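Local coordinates for protein CalS11 (Micromonospora echinospora, PDB 3TOS) that probably acts as an S-adenosylmethionine-dependent O-methyltransferase of calicheamicin biosynthesis, here holding the cofactor product S-adenosyl-L-homocysteine, at residues R50-D55 with F80-G85; A61-V66 with A88-V93; T110-V115 with P221-E226; G135-L140 with L162-V167. All coordinates share one frame; numbering follows the deposited sequence.

Interaction 1: residues R50-D55 with F80-G85; sequences RHQMTD and FGRHLG. With SAH (S-adenosyl-L-homocysteine), chain O; EDO (1,2-ethanediol), chain R.
Asp55 and His83 mark the closest approach of the two backbones, and even there their CA atoms stand 8.5 Å apart, so side chains alone bridge helix 50-65 and the start of helix 82-94. The site belongs to the Rossmann-like fold of class I methyltransferases: residues 80-85 span the end of the loop after strand 72-76 and the first turn of helix 82-94, and Arg82 and His83 line the S-adenosyl-L-homocysteine pocket. With CG anti to the backbone N (chi1 176°), Asp55 sends its carboxylate across to both. Against His83 it forms a His-carboxylate hydrogen bond, NE2 to OD1 at 2.7 Å and nearly straight (166°), using the syn lone pair of OD1; the bond lies in the plane of the imidazole. The other ring nitrogen, ND1, is hydrogen-bonded to Glu75, so both nitrogens have partners and the ring's rotation is fixed. Toward Arg82 the same carboxylate lies flat, stacked on one guanidinium face with the planes 3° apart. The salt bridge of Asp55 OD2 with Arg82 NE, 3.5 Å, is therefore one of charge only, because the N-H groups point to the rim. There NH1 reaches OE1 of Gln52 at 2.8 Å, while NE and NH2 both grip OXT of the ligand. This second-shell hold probably positions Arg82 for the ligand carboxylate, whose OXT also sits 3.3 Å above the centre of the His83 ring.

Interaction 2: residues A61-V66 with A88-V93; sequences ALYRQV and AALRGV
Tyr63 has its CG anti to the backbone N (chi1 -164°), which throws the ring across to helix 82-94. There CB of Leu90 already points toward the other helix, and a first torsion that sets CG beside the backbone N (chi1 -66°) brings CD1 next to the ring as well. The contact is helix-to-helix packing on the class I methyltransferase fold, joining the last turn of helix 50-65 to the later half of helix 82-94, and Tyr63 alone supplies the first helix's side of it. Ring atom CD2 of Tyr63 lies 3.6 Å from CB of Leu90 and 4.1 Å from its CD1, the two chains running alongside and pointing contrary ways. Further out, CE2 of Tyr63 comes within 3.6 Å of the backbone N of Arg91, an oblique approach. The phenol oxygen lies against the helix at Arg91 and is hydrogen-bonded to Glu95, just beyond the helix end. The Arg91 chain heads away from the contact, carrying its guanidinium to a salt bridge with Glu148. Cutting Tyr63 back to an alanine is likely to leave Glu95 without its phenol partner and a gap beside Leu90. Leu90 also packs on Leu57 of a second subunit, so the pair lies next to an interface. At the phenol end, OH of Tyr63 lies 3.2 Å from both CB and CA of Arg91.

Interaction 3: residues T110-V115 with P221-E226; sequences TGFPDV and PKWPGE. With SAH (S-adenosyl-L-homocysteine), chain O; GLU (glutamic acid), chain P.
One carboxylate oxygen of the bound glutamic acid, OE2, is gripped by two neighbours from residues 221-226: Trp223, whose far rim packs on Phe112, and Lys222. The place is the ligand-binding side of a class I methyltransferase fold, between the S-adenosyl-L-homocysteine and glutamic acid pockets, where the loop after strand 103-107 meets the loop that leads into helix 225-233. NE1 of Trp223 gives the stronger bond, 2.9 Å to OE2 and almost straight at 174°, with the oxygen at the indole edge and in its plane. NZ of Lys222 adds a weak one to OE2 at 3.4 Å. Trp223 has CG beside its backbone N (chi1 -59°), which swings the indole toward Phe112 although CB itself does not point there. Across the contact CE2 of Phe112 touches CH2 of Trp223 at 3.6 Å. Reaching in from the two loops, the rings meet obliquely, planes 72° apart and centroids 5.6 Å from each other. CG of Lys222 lies 3.8 Å above one face of the Trp223 indole, offset toward its rim. A leucine in place of Trp223 would probably leave OE2 of the glutamic acid without its straight N-H donor and open a gap beside Phe112. Phe112 and Trp223 together join the two pockets: CE2 and CZ of Phe112 touch the tryptophan, CD1 and CE1 the ligand adenosine. Phe130, itself of the glutamic acid pocket, meets the same ring nearly at a right angle. Beside it CG of Pro113 lies 3.6 Å from adenine N6, and at the ring edge of Phe112 its CD1 is 3.5 Å from C8 of that adenine.

Interaction 4: residues G135-L140 with L162-V167; sequences GYPAYL and LVEGDV. With SAH (S-adenosyl-L-homocysteine), chain O.
Leu140 and Leu162 supply the apolar part of this contact, a helix lying against the edge strand of a Rossmann-like sheet. Helix 136-148 forms the crossover of a beta-alpha-beta unit from strand 103-107 to strand 160-164, and its first turn, 136-140, runs antiparallel to strand residues 162-164, at 173° with the short axes 10.0 Å apart. CD1 of Leu162 sits 3.9 Å from CG of Leu140 and 3.4 Å from the backbone O of Pro137, beside two residues one turn apart on the helix. Leu84 of helix 82-94 packs against both leucines.

The second kind of contact is between a carboxylate and a proline ring. Glu164 leaves the strand toward the helix with its chain extended beyond CG and passes squarely across Pro137, OE2 at 3.5 Å from CB and OE1 at 3.6 Å from CG. These are van der Waals touches at the exposed border of the interface, and Phe109 adjoins both residues.

Hydrogen bonds come last, and they belong to the ligand. Where the strand ends, Gly165 turns the chain to Asp166, the N-cap of helix 167-177. The Asp166 carboxylate also forms a salt bridge with Arg168. Asp166 and Val167 bind the adenine edge of S-adenosyl-L-homocysteine: N6 donates to OD1 of Asp166 at 3.0 Å, and the backbone N of Val167 donates to N1, also at 3.0 Å and 168°.

Interactions 1 and 2 use the same pair of helices, 50-65 and 82-94, their centres 13 Å apart and their segments alternating along the chain; both also touch a second subunit. Interaction 4 follows, its centre about 18 Å from that of interaction 1, and meets it directly, through Tyr136 against Phe80 and Leu162 against Leu84, so the start of helix 82-94 and the loop before it join the two. It is nested within the long loop closed by interaction 3, which it touches through Pro113 and Asp166. Interactions 1, 3 and 4 thus surround S-adenosyl-L-homocysteine, from its carboxylate to its adenosine part, whereas interaction 2, centre about 27 Å from that of interaction 3, extends the helix pair away from the ligand, beside the second subunit.

Interaction 1: residues R50-D55 with F80-G85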
# COMPACT_ATOMS: atom_id res chain seq x y z
N ARG B 50 22.18 10.16 25.45
CA ARG B 50 21.21 9.23 24.87
C ARG B 50 19.89 9.29 25.62
O ARG B 50 18.84 9.40 25.01
CB ARG B 50 21.75 7.78 25.00
CG ARG B 50 20.79 6.73 24.39
CD ARG B 50 21.10 5.29 24.87
NE ARG B 50 21.21 5.17 26.33
CZ ARG B 50 20.16 5.07 27.15
NH1 ARG B 50 18.91 5.05 26.65
NH2 ARG B 50 20.37 4.98 28.47
N HIS B 51 19.90 9.13 26.95
CA HIS B 51 18.66 9.01 27.70
C HIS B 51 17.77 10.26 27.49
O HIS B 51 16.52 10.15 27.32
CB HIS B 51 18.94 8.86 29.22
CG HIS B 51 17.69 8.80 30.03
ND1 HIS B 51 16.89 7.68 30.04
CD2 HIS B 51 17.06 9.74 30.79
CE1 HIS B 51 15.85 7.89 30.83
NE2 HIS B 51 15.92 9.14 31.28
N GLN B 52 18.40 11.45 27.50
CA GLN B 52 17.64 12.71 27.29
C GLN B 52 17.27 12.93 25.83
O GLN B 52 16.19 13.44 25.52
CB GLN B 52 18.42 13.93 27.88
CG GLN B 52 18.59 13.84 29.43
CD GLN B 52 17.26 13.89 30.18
OE1 GLN B 52 16.21 14.20 29.60
NE2 GLN B 52 17.28 13.54 31.43
N MSE B 53 18.15 12.58 24.92
CA MSE B 53 17.83 12.60 23.49
C MSE B 53 16.58 11.76 23.20
O MSE B 53 15.72 12.13 22.42
CB MSE B 53 19.03 12.12 22.64
CG MSE B 53 18.69 11.92 21.11
SE MSE B 53 18.30 13.59 20.24
CE MSE B 53 20.12 14.08 19.84
N THR B 54 16.53 10.60 23.84
CA THR B 54 15.41 9.67 23.63
C THR B 54 14.09 10.37 24.05
O THR B 54 13.07 10.29 23.36
CB THR B 54 15.61 8.36 24.46
OG1 THR B 54 16.80 7.72 24.02
CG2 THR B 54 14.46 7.40 24.17
N ASP B 55 14.13 11.06 25.18
CA ASP B 55 12.95 11.81 25.64
C ASP B 55 12.51 12.85 24.61
O ASP B 55 11.33 12.94 24.30
CB ASP B 55 13.26 12.48 27.00
CG ASP B 55 12.12 13.34 27.48
OD1 ASP B 55 11.17 12.72 28.04
OD2 ASP B 55 12.10 14.58 27.26
N PHE B 80 11.06 21.16 36.27
CA PHE B 80 11.82 22.32 35.74
C PHE B 80 11.36 22.71 34.31
O PHE B 80 11.80 23.74 33.77
CB PHE B 80 13.35 22.04 35.72
CG PHE B 80 13.93 21.82 37.08
CD1 PHE B 80 14.11 22.92 37.91
CD2 PHE B 80 14.31 20.56 37.51
CE1 PHE B 80 14.68 22.80 39.16
CE2 PHE B 80 14.90 20.40 38.82
CZ PHE B 80 15.04 21.54 39.66
N GLY B 81 10.52 21.88 33.67
CA GLY B 81 9.97 22.29 32.39
C GLY B 81 10.60 21.61 31.19
O GLY B 81 10.37 22.06 30.07
N ARG B 82 11.32 20.51 31.37
CA ARG B 82 11.94 19.82 30.23
C ARG B 82 11.02 19.66 29.03
O ARG B 82 11.38 19.98 27.88
CB ARG B 82 12.33 18.40 30.68
CG ARG B 82 12.92 17.58 29.50
CD ARG B 82 13.48 16.20 29.91
NE ARG B 82 12.46 15.39 30.60
CZ ARG B 82 12.56 14.08 30.86
NH1 ARG B 82 13.61 13.39 30.44
NH2 ARG B 82 11.54 13.45 31.47
N HIS B 83 9.84 19.10 29.27
CA HIS B 83 8.93 18.84 28.16
C HIS B 83 8.30 20.12 27.59
O HIS B 83 8.02 20.17 26.40
CB HIS B 83 7.82 17.88 28.59
CG HIS B 83 8.31 16.49 28.85
ND1 HIS B 83 7.65 15.64 29.69
CD2 HIS B 83 9.37 15.80 28.35
CE1 HIS B 83 8.29 14.47 29.72
NE2 HIS B 83 9.33 14.54 28.90
N LEU B 84 8.08 21.16 28.42
CA LEU B 84 7.45 22.38 27.91
C LEU B 84 8.40 23.10 26.97
O LEU B 84 7.99 23.61 25.93
CB LEU B 84 7.06 23.35 29.04
CG LEU B 84 6.05 22.82 30.08
CD1 LEU B 84 5.58 23.88 31.07
CD2 LEU B 84 4.88 22.07 29.42
N GLY B 85 9.70 23.08 27.32
CA GLY B 85 10.77 23.63 26.45
C GLY B 85 10.71 22.91 25.14
O GLY B 85 10.74 23.53 24.07
N SAH O . 7.68 16.36 33.34
CA SAH O . 8.86 16.60 34.22
CB SAH O . 8.90 15.71 35.45
CG SAH O . 7.72 15.98 36.40
SD SAH O . 8.08 15.29 38.01
C SAH O . 10.10 16.33 33.37
O SAH O . 11.26 16.50 33.85
OXT SAH O . 10.00 16.05 32.17
C5' SAH O . 6.44 15.11 38.74
C4' SAH O . 5.69 16.46 38.98
O4' SAH O . 4.32 16.18 39.29
C3' SAH O . 6.28 17.16 40.21
O3' SAH O . 6.85 18.44 39.84
C2' SAH O . 5.08 17.27 41.14
O2' SAH O . 5.03 18.48 41.93
C1' SAH O . 3.90 17.19 40.15
N9 SAH O . 2.64 16.75 40.81
C8 SAH O . 2.38 15.55 41.40
N7 SAH O . 1.14 15.64 41.93
C5 SAH O . 0.62 16.86 41.70
C6 SAH O . -0.64 17.53 42.02
N6 SAH O . -1.58 16.90 42.76
N1 SAH O . -0.78 18.80 41.57
C2 SAH O . 0.18 19.43 40.84
N3 SAH O . 1.40 18.91 40.57
C4 SAH O . 1.60 17.59 40.94
C1 EDO R . 9.60 10.04 27.89
O1 EDO R . 10.99 10.25 27.99
C2 EDO R . 9.28 8.98 28.97
O2 EDO R . 9.80 9.34 30.27

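Interaction 2: residues A61-V66 with A88-V93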
# COMPACT_ATOMS: atom_id res chain seq x y z
N ALA B 61 7.70 12.59 18.56
CA ALA B 61 6.83 11.57 17.97
C ALA B 61 5.38 11.80 18.41
O ALA B 61 4.45 11.70 17.58
CB ALA B 61 7.28 10.16 18.40
N LEU B 62 5.16 12.13 19.69
CA LEU B 62 3.77 12.40 20.14
C LEU B 62 3.22 13.66 19.47
O LEU B 62 2.07 13.66 18.96
CB LEU B 62 3.69 12.59 21.65
CG LEU B 62 4.09 11.34 22.47
CD1 LEU B 62 4.05 11.74 23.94
CD2 LEU B 62 3.11 10.11 22.26
N TYR B 63 4.04 14.71 19.37
CA TYR B 63 3.58 15.95 18.77
C TYR B 63 3.23 15.73 17.30
O TYR B 63 2.20 16.19 16.79
CB TYR B 63 4.66 17.04 18.91
CG TYR B 63 4.20 18.49 18.68
CD1 TYR B 63 3.11 18.81 17.86
CD2 TYR B 63 4.77 19.51 19.39
CE1 TYR B 63 2.69 20.09 17.68
CE2 TYR B 63 4.32 20.81 19.22
CZ TYR B 63 3.37 21.11 18.33
OH TYR B 63 2.97 22.43 18.21
N ARG B 64 4.09 15.01 16.58
CA ARG B 64 3.79 14.74 15.17
C ARG B 64 2.47 14.01 14.96
O ARG B 64 1.82 14.20 13.95
CB ARG B 64 4.93 13.96 14.53
CG ARG B 64 6.15 14.86 14.27
CD ARG B 64 7.19 14.08 13.47
NE ARG B 64 7.89 13.05 14.24
CZ ARG B 64 7.78 11.73 14.09
NH1 ARG B 64 6.91 11.21 13.21
NH2 ARG B 64 8.50 10.91 14.86
N GLN B 65 2.06 13.22 15.94
CA GLN B 65 0.78 12.49 15.81
C GLN B 65 -0.45 13.34 15.97
O GLN B 65 -1.53 12.90 15.56
CB GLN B 65 0.70 11.30 16.79
CG GLN B 65 1.66 10.18 16.29
CD GLN B 65 1.49 8.85 17.02
OE1 GLN B 65 0.38 8.41 17.29
NE2 GLN B 65 2.61 8.21 17.35
N VAL B 66 -0.31 14.58 16.50
CA VAL B 66 -1.48 15.46 16.65
C VAL B 66 -1.40 16.73 15.78
O VAL B 66 -2.18 17.69 15.96
CB VAL B 66 -1.70 15.85 18.16
CG1 VAL B 66 -1.88 14.60 19.04
CG2 VAL B 66 -0.55 16.76 18.70
N ALA B 88 7.66 23.89 23.13
CA ALA B 88 7.75 25.24 22.60
C ALA B 88 8.59 25.31 21.33
O ALA B 88 8.24 26.04 20.37
CB ALA B 88 8.35 26.16 23.67
N ALA B 89 9.71 24.56 21.30
CA ALA B 89 10.58 24.57 20.14
C ALA B 89 9.90 23.81 18.99
O ALA B 89 9.96 24.24 17.84
CB ALA B 89 11.96 23.94 20.48
N LEU B 90 9.30 22.66 19.29
CA LEU B 90 8.65 21.89 18.25
C LEU B 90 7.45 22.62 17.63
O LEU B 90 7.18 22.45 16.45
CB LEU B 90 8.19 20.52 18.82
CG LEU B 90 9.29 19.53 19.26
CD1 LEU B 90 8.66 18.32 19.97
CD2 LEU B 90 10.13 19.09 18.06
N ARG B 91 6.74 23.38 18.44
CA ARG B 91 5.63 24.17 17.90
C ARG B 91 6.15 25.19 16.89
O ARG B 91 5.47 25.49 15.88
CB ARG B 91 4.84 24.83 19.06
CG ARG B 91 3.68 25.69 18.63
CD ARG B 91 2.96 26.32 19.81
NE ARG B 91 3.87 27.22 20.55
CZ ARG B 91 3.57 27.78 21.73
NH1 ARG B 91 2.36 27.57 22.29
NH2 ARG B 91 4.48 28.57 22.35
N GLY B 92 7.37 25.69 17.11
CA GLY B 92 7.99 26.59 16.11
C GLY B 92 8.32 25.79 14.85
O GLY B 92 8.09 26.25 13.70
N VAL B 93 8.94 24.61 15.02
CA VAL B 93 9.24 23.80 13.86
C VAL B 93 8.02 23.46 12.99
O VAL B 93 8.07 23.61 11.75
CB VAL B 93 9.90 22.46 14.28
CG1 VAL B 93 10.18 21.61 13.11
CG2 VAL B 93 11.23 22.77 15.08

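Interaction 3: residues T110-V115 with P221-E226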
# COMPACT_ATOMS: atom_id res chain seq x y z
N THR B 110 5.97 22.90 43.95
CA THR B 110 6.52 22.67 45.30
C THR B 110 6.57 21.18 45.59
O THR B 110 6.64 20.73 46.75
CB THR B 110 5.67 23.38 46.38
OG1 THR B 110 4.32 22.92 46.29
CG2 THR B 110 5.66 24.87 46.15
N GLY B 111 6.55 20.38 44.54
CA GLY B 111 6.66 18.94 44.76
C GLY B 111 5.36 18.26 45.06
O GLY B 111 4.30 18.89 45.13
N PHE B 112 5.40 16.95 45.27
CA PHE B 112 4.15 16.25 45.57
C PHE B 112 3.40 16.89 46.75
O PHE B 112 4.00 17.13 47.80
CB PHE B 112 4.45 14.79 46.00
CG PHE B 112 5.03 13.91 44.94
CD1 PHE B 112 4.70 14.02 43.60
CD2 PHE B 112 5.88 12.87 45.33
CE1 PHE B 112 5.25 13.18 42.65
CE2 PHE B 112 6.43 11.99 44.37
CZ PHE B 112 6.11 12.15 43.03
N PRO B 113 2.09 17.17 46.62
CA PRO B 113 1.41 17.84 47.75
C PRO B 113 0.91 16.90 48.85
O PRO B 113 0.69 17.32 50.00
CB PRO B 113 0.21 18.53 47.09
CG PRO B 113 -0.11 17.57 45.94
CD PRO B 113 1.22 17.09 45.42
N ASP B 114 0.69 15.63 48.47
CA ASP B 114 0.34 14.55 49.39
C ASP B 114 0.62 13.29 48.63
O ASP B 114 0.80 13.35 47.39
CB ASP B 114 -1.14 14.60 49.77
CG ASP B 114 -2.04 14.85 48.59
OD1 ASP B 114 -2.02 14.12 47.57
OD2 ASP B 114 -2.75 15.84 48.65
N VAL B 115 0.70 12.15 49.32
CA VAL B 115 0.61 10.92 48.55
C VAL B 115 -0.39 9.93 49.13
O VAL B 115 -0.79 10.03 50.29
CB VAL B 115 2.02 10.23 48.39
CG1 VAL B 115 3.07 11.22 47.87
CG2 VAL B 115 2.51 9.62 49.71
N PRO B 221 6.92 -0.31 38.24
CA PRO B 221 6.64 -0.80 39.58
C PRO B 221 6.79 0.26 40.69
O PRO B 221 6.09 0.18 41.71
CB PRO B 221 7.71 -1.92 39.78
CG PRO B 221 7.98 -2.46 38.37
CD PRO B 221 7.87 -1.17 37.48
N LYS B 222 7.66 1.25 40.48
CA LYS B 222 7.88 2.27 41.49
C LYS B 222 6.66 3.22 41.62
O LYS B 222 6.46 3.82 42.67
CB LYS B 222 9.13 3.08 41.13
CG LYS B 222 9.54 4.04 42.22
CD LYS B 222 10.73 4.86 41.66
CE LYS B 222 11.69 5.19 42.67
NZ LYS B 222 12.82 5.92 42.00
N TRP B 223 5.86 3.32 40.54
CA TRP B 223 4.78 4.33 40.51
C TRP B 223 3.54 3.73 39.89
O TRP B 223 3.20 4.02 38.73
CB TRP B 223 5.19 5.57 39.65
CG TRP B 223 6.43 6.29 40.12
CD1 TRP B 223 7.62 6.37 39.47
CD2 TRP B 223 6.57 7.06 41.32
NE1 TRP B 223 8.51 7.15 40.18
CE2 TRP B 223 7.89 7.58 41.33
CE3 TRP B 223 5.71 7.37 42.39
CZ2 TRP B 223 8.36 8.40 42.33
CZ3 TRP B 223 6.20 8.20 43.40
CH2 TRP B 223 7.52 8.68 43.37
N PRO B 224 2.86 2.89 40.66
CA PRO B 224 1.69 2.19 40.11
C PRO B 224 0.44 3.10 40.03
O PRO B 224 -0.60 2.61 39.57
CB PRO B 224 1.49 1.04 41.13
CG PRO B 224 1.90 1.67 42.46
CD PRO B 224 3.12 2.56 42.08
N GLY B 225 0.53 4.38 40.43
CA GLY B 225 -0.68 5.20 40.53
C GLY B 225 -1.39 5.47 39.20
O GLY B 225 -2.61 5.51 39.16
N GLU B 226 -0.62 5.70 38.12
CA GLU B 226 -1.25 5.92 36.80
C GLU B 226 -2.04 4.70 36.34
O GLU B 226 -3.15 4.83 35.78
CB GLU B 226 -0.19 6.34 35.78
CG GLU B 226 0.24 7.79 36.02
CD GLU B 226 1.53 8.14 35.34
OE1 GLU B 226 2.00 7.35 34.49
OE2 GLU B 226 2.11 9.19 35.70
N SAH O . 7.68 16.36 33.34
CA SAH O . 8.86 16.60 34.22
CB SAH O . 8.90 15.71 35.45
CG SAH O . 7.72 15.98 36.40
SD SAH O . 8.08 15.29 38.01
C SAH O . 10.10 16.33 33.37
O SAH O . 11.26 16.50 33.85
OXT SAH O . 10.00 16.05 32.17
C5' SAH O . 6.44 15.11 38.74
C4' SAH O . 5.69 16.46 38.98
O4' SAH O . 4.32 16.18 39.29
C3' SAH O . 6.28 17.16 40.21
O3' SAH O . 6.85 18.44 39.84
C2' SAH O . 5.08 17.27 41.14
O2' SAH O . 5.03 18.48 41.93
C1' SAH O . 3.90 17.19 40.15
N9 SAH O . 2.64 16.75 40.81
C8 SAH O . 2.38 15.55 41.40
N7 SAH O . 1.14 15.64 41.93
C5 SAH O . 0.62 16.86 41.70
C6 SAH O . -0.64 17.53 42.02
N6 SAH O . -1.58 16.90 42.76
N1 SAH O . -0.78 18.80 41.57
C2 SAH O . 0.18 19.43 40.84
N3 SAH O . 1.40 18.91 40.57
C4 SAH O . 1.60 17.59 40.94
N GLU P . 9.13 10.17 35.51
CA GLU P . 10.46 10.82 35.78
C GLU P . 11.51 10.23 34.83
O GLU P . 11.17 9.36 34.00
CB GLU P . 10.92 10.60 37.26
CG GLU P . 11.10 9.11 37.62
CD GLU P . 11.46 8.86 39.09
OE1 GLU P . 11.99 9.78 39.76
OE2 GLU P . 11.32 7.72 39.54
OXT GLU P . 12.71 10.55 34.87

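Interaction 4: residues G135-L140 with L162-V167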
# COMPACT_ATOMS: atom_id res chain seq x y z
N GLY B 135 10.12 30.91 43.27
CA GLY B 135 10.25 31.81 42.16
C GLY B 135 10.50 31.11 40.84
O GLY B 135 10.62 31.77 39.84
N TYR B 136 10.59 29.78 40.84
CA TYR B 136 10.86 29.10 39.61
C TYR B 136 9.83 29.34 38.42
O TYR B 136 10.26 29.47 37.28
CB TYR B 136 11.11 27.57 39.86
CG TYR B 136 11.70 26.94 38.62
CD1 TYR B 136 13.07 27.06 38.35
CD2 TYR B 136 10.88 26.34 37.65
CE1 TYR B 136 13.64 26.52 37.19
CE2 TYR B 136 11.44 25.86 36.45
CZ TYR B 136 12.82 25.94 36.23
OH TYR B 136 13.36 25.44 35.09
N PRO B 137 8.52 29.36 38.69
CA PRO B 137 7.60 29.54 37.58
C PRO B 137 7.84 30.83 36.82
O PRO B 137 7.69 30.79 35.61
CB PRO B 137 6.20 29.49 38.25
CG PRO B 137 6.40 28.64 39.54
CD PRO B 137 7.86 29.04 39.98
N ALA B 138 8.23 31.92 37.50
CA ALA B 138 8.58 33.14 36.79
C ALA B 138 9.75 32.95 35.85
O ALA B 138 9.76 33.50 34.74
CB ALA B 138 8.82 34.28 37.76
N TYR B 139 10.76 32.21 36.30
CA TYR B 139 11.91 31.87 35.47
C TYR B 139 11.48 31.01 34.28
O TYR B 139 11.84 31.29 33.14
CB TYR B 139 13.02 31.18 36.30
CG TYR B 139 14.11 30.59 35.44
CD1 TYR B 139 15.12 31.37 34.95
CD2 TYR B 139 14.12 29.22 35.13
CE1 TYR B 139 16.10 30.83 34.16
CE2 TYR B 139 15.10 28.68 34.34
CZ TYR B 139 16.10 29.49 33.88
OH TYR B 139 17.16 28.89 33.17
N LEU B 140 10.70 29.96 34.52
CA LEU B 140 10.27 29.15 33.40
C LEU B 140 9.42 29.96 32.43
O LEU B 140 9.54 29.75 31.18
CB LEU B 140 9.51 27.92 33.94
CG LEU B 140 8.93 26.94 32.92
CD1 LEU B 140 9.96 26.40 31.92
CD2 LEU B 140 8.21 25.78 33.62
N LEU B 162 1.54 28.67 32.52
CA LEU B 162 1.86 27.85 33.66
C LEU B 162 0.76 28.01 34.70
O LEU B 162 0.43 29.15 35.13
CB LEU B 162 3.19 28.31 34.24
CG LEU B 162 4.33 28.17 33.25
CD1 LEU B 162 5.62 28.68 33.95
CD2 LEU B 162 4.53 26.75 32.70
N VAL B 163 0.20 26.89 35.13
CA VAL B 163 -0.90 26.95 36.09
C VAL B 163 -0.41 26.36 37.40
O VAL B 163 -0.09 25.16 37.46
CB VAL B 163 -2.13 26.21 35.60
CG1 VAL B 163 -3.27 26.34 36.61
CG2 VAL B 163 -2.58 26.75 34.23
N GLU B 164 -0.32 27.19 38.42
CA GLU B 164 0.32 26.75 39.71
C GLU B 164 -0.73 26.31 40.70
O GLU B 164 -1.71 27.05 40.95
CB GLU B 164 1.11 27.91 40.34
CG GLU B 164 2.13 28.51 39.39
CD GLU B 164 2.88 29.67 40.00
OE1 GLU B 164 3.34 29.52 41.18
OE2 GLU B 164 3.04 30.71 39.28
N GLY B 165 -0.50 25.13 41.28
CA GLY B 165 -1.33 24.59 42.34
C GLY B 165 -1.63 23.11 42.15
O GLY B 165 -1.06 22.44 41.27
N ASP B 166 -2.51 22.57 43.00
CA ASP B 166 -2.86 21.15 42.94
C ASP B 166 -3.82 20.91 41.80
O ASP B 166 -4.87 21.55 41.74
CB ASP B 166 -3.51 20.81 44.27
CG ASP B 166 -3.78 19.37 44.44
OD1 ASP B 166 -3.98 18.62 43.47
OD2 ASP B 166 -3.73 18.92 45.59
N VAL B 167 -3.46 20.01 40.87
CA VAL B 167 -4.29 19.71 39.67
C VAL B 167 -5.70 19.31 40.00
O VAL B 167 -6.61 19.50 39.16
CB VAL B 167 -3.66 18.66 38.70
CG1 VAL B 167 -2.36 19.22 38.03
CG2 VAL B 167 -3.42 17.33 39.39
N SAH O . 7.68 16.36 33.34
CA SAH O . 8.86 16.60 34.22
CB SAH O . 8.90 15.71 35.45
CG SAH O . 7.72 15.98 36.40
SD SAH O . 8.08 15.29 38.01
C SAH O . 10.10 16.33 33.37
O SAH O . 11.26 16.50 33.85
OXT SAH O . 10.00 16.05 32.17
C5' SAH O . 6.44 15.11 38.74
C4' SAH O . 5.69 16.46 38.98
O4' SAH O . 4.32 16.18 39.29
C3' SAH O . 6.28 17.16 40.21
O3' SAH O . 6.85 18.44 39.84
C2' SAH O . 5.08 17.27 41.14
O2' SAH O . 5.03 18.48 41.93
C1' SAH O . 3.90 17.19 40.15
N9 SAH O . 2.64 16.75 40.81
C8 SAH O . 2.38 15.55 41.40
N7 SAH O . 1.14 15.64 41.93
C5 SAH O . 0.62 16.86 41.70
C6 SAH O . -0.64 17.53 42.02
N6 SAH O . -1.58 16.90 42.76
N1 SAH O . -0.78 18.80 41.57
C2 SAH O . 0.18 19.43 40.84
N3 SAH O . 1.40 18.91 40.57
C4 SAH O . 1.60 17.59 40.94